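Side-chain contact in cobalamin biosynthesis protein CobN (Mycobacterium tuberculosis, PDB 7C6O), which probably catalyses, as the large subunit of cobaltochelatase, the ATP-dependent insertion of cobalt into the corrin ring during cobalamin biosynthesis: residues F1151-D1154 and G1158-A1161. Numbering follows the deposited sequence.
Sequences FGYD and GVMA
D1154 and M1160 meet where helix 1136-1157 ends, a worked example of a side chain gripping the turn that follows its own helix. The peptide N of M1160 donates to D1154 OD1 over 3.1 Å, fairly straight at 159° but arriving from above the carboxylate plane. Over that same face of the carboxylate lies M1160 CB, 3.4 Å from D1154 CG, the side chains at roughly a right angle. The aspartate reaches forward because its CG is swung anti to the backbone N (chi1 -164°), while its other oxygen, OD2, is hydrogen-bonded to the hydroxyl of Y1165, one turn into the next helix. One carboxylate ties the linker and the following helix to the last turn of the preceding one. Alongside, V1159 sets CG2 3.7 Å from Y1153 CB and leans CG1 obliquely on the tyrosine ring, whose hydroxyl is held by H1078; L1111 packs on both residues. The backbone adds a bent i to i+4 bond: G1158 N donates to D1154 O at 2.8 Å. G1158 leaves helical geometry with positive phi (71°), turning the chain toward A1161, the N-cap residue of helix 1162-1174: a glycine-terminated helix end in a short loop joining consecutive helices.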
ATOM      1  N   PHE A1151       6.295 -24.712  -6.793  1.00 12.05           N
ATOM      2  CA  PHE A1151       6.175 -25.075  -8.201  1.00 12.69           C
ATOM      3  C   PHE A1151       6.392 -23.860  -9.096  1.00 12.24           C
ATOM      4  O   PHE A1151       7.111 -23.936 -10.100  1.00 13.02           O
ATOM      5  CB  PHE A1151       4.801 -25.700  -8.461  1.00 14.26           C
ATOM      6  CG  PHE A1151       4.538 -26.027  -9.911  1.00 15.58           C
ATOM      7  CD1 PHE A1151       4.892 -27.262 -10.433  1.00 15.16           C
ATOM      8  CD2 PHE A1151       3.927 -25.103 -10.749  1.00 16.36           C
ATOM      9  CE1 PHE A1151       4.647 -27.569 -11.761  1.00 16.18           C
ATOM     10  CE2 PHE A1151       3.683 -25.404 -12.079  1.00 16.52           C
ATOM     11  CZ  PHE A1151       4.043 -26.639 -12.585  1.00 16.79           C
ATOM     12  N   GLY A1152       5.772 -22.730  -8.747  1.00 14.33           N
ATOM     13  CA  GLY A1152       5.943 -21.526  -9.548  1.00 14.52           C
ATOM     14  C   GLY A1152       7.390 -21.078  -9.627  1.00 14.00           C
ATOM     15  O   GLY A1152       7.881 -20.710 -10.697  1.00 10.45           O
ATOM     16  N   TYR A1153       8.096 -21.118  -8.494  1.00 13.95           N
ATOM     17  CA  TYR A1153       9.510 -20.761  -8.482  1.00 12.52           C
ATOM     18  C   TYR A1153      10.357 -21.797  -9.211  1.00 13.54           C
ATOM     19  O   TYR A1153      11.399 -21.453  -9.782  1.00 11.83           O
ATOM     20  CB  TYR A1153       9.988 -20.610  -7.038  1.00 13.97           C
ATOM     21  CG  TYR A1153      10.411 -19.213  -6.638  1.00 13.52           C
ATOM     22  CD1 TYR A1153       9.974 -18.659  -5.442  1.00 13.07           C
ATOM     23  CD2 TYR A1153      11.270 -18.462  -7.433  1.00 11.39           C
ATOM     24  CE1 TYR A1153      10.364 -17.391  -5.053  1.00 12.25           C
ATOM     25  CE2 TYR A1153      11.668 -17.188  -7.052  1.00 12.85           C
ATOM     26  CZ  TYR A1153      11.210 -16.661  -5.856  1.00 14.08           C
ATOM     27  OH  TYR A1153      11.597 -15.402  -5.455  1.00 15.13           O
ATOM     28  N   ASP A1154       9.939 -23.067  -9.190  1.00 14.22           N
ATOM     29  CA  ASP A1154      10.662 -24.093  -9.934  1.00 10.86           C
ATOM     30  C   ASP A1154      10.424 -23.949 -11.431  1.00 13.21           C
ATOM     31  O   ASP A1154      11.364 -24.049 -12.229  1.00 14.61           O
ATOM     32  CB  ASP A1154      10.244 -25.486  -9.454  1.00 14.60           C
ATOM     33  CG  ASP A1154      11.211 -26.574  -9.901  1.00 15.85           C
ATOM     34  OD1 ASP A1154      12.415 -26.279 -10.035  1.00 15.42           O
ATOM     35  OD2 ASP A1154      10.765 -27.722 -10.122  1.00 13.49           O
ATOM     36  N   GLY A1158      13.820 -22.909 -11.475  1.00 16.96           N
ATOM     37  CA  GLY A1158      14.445 -24.195 -11.221  1.00 18.61           C
ATOM     38  C   GLY A1158      14.954 -24.399  -9.808  1.00 20.33           C
ATOM     39  O   GLY A1158      15.962 -25.088  -9.614  1.00 20.61           O
ATOM     40  N   VAL A1159      14.263 -23.845  -8.809  1.00 16.90           N
ATOM     41  CA  VAL A1159      14.772 -23.857  -7.438  1.00 14.90           C
ATOM     42  C   VAL A1159      14.643 -25.214  -6.755  1.00 15.73           C
ATOM     43  O   VAL A1159      15.288 -25.437  -5.723  1.00 17.45           O
ATOM     44  CB  VAL A1159      14.052 -22.800  -6.584  1.00 18.16           C
ATOM     45  CG1 VAL A1159      14.124 -21.440  -7.252  1.00 20.16           C
ATOM     46  CG2 VAL A1159      12.602 -23.201  -6.341  1.00 16.17           C
ATOM     47  N   MET A1160      13.819 -26.121  -7.279  1.00 13.81           N
ATOM     48  CA  MET A1160      13.572 -27.397  -6.617  1.00 13.32           C
ATOM     49  C   MET A1160      14.549 -28.460  -7.100  1.00 20.55           C
ATOM     50  O   MET A1160      14.941 -28.479  -8.270  1.00 22.12           O
ATOM     51  CB  MET A1160      12.139 -27.872  -6.865  1.00 13.77           C
ATOM     52  CG  MET A1160      11.065 -27.071  -6.144  1.00 15.27           C
ATOM     53  SD  MET A1160      10.971 -27.425  -4.376  1.00 16.87           S
ATOM     54  CE  MET A1160      10.123 -29.004  -4.386  1.00 14.61           C
ATOM     55  N   ALA A1161      14.947 -29.337  -6.183  1.00 16.60           N
ATOM     56  CA  ALA A1161      15.647 -30.566  -6.516  1.00 16.21           C
ATOM     57  C   ALA A1161      14.693 -31.739  -6.343  1.00 13.92           C
ATOM     58  O   ALA A1161      13.675 -31.639  -5.654  1.00 15.25           O
ATOM     59  CB  ALA A1161      16.893 -30.757  -5.641  1.00 13.70           C
TER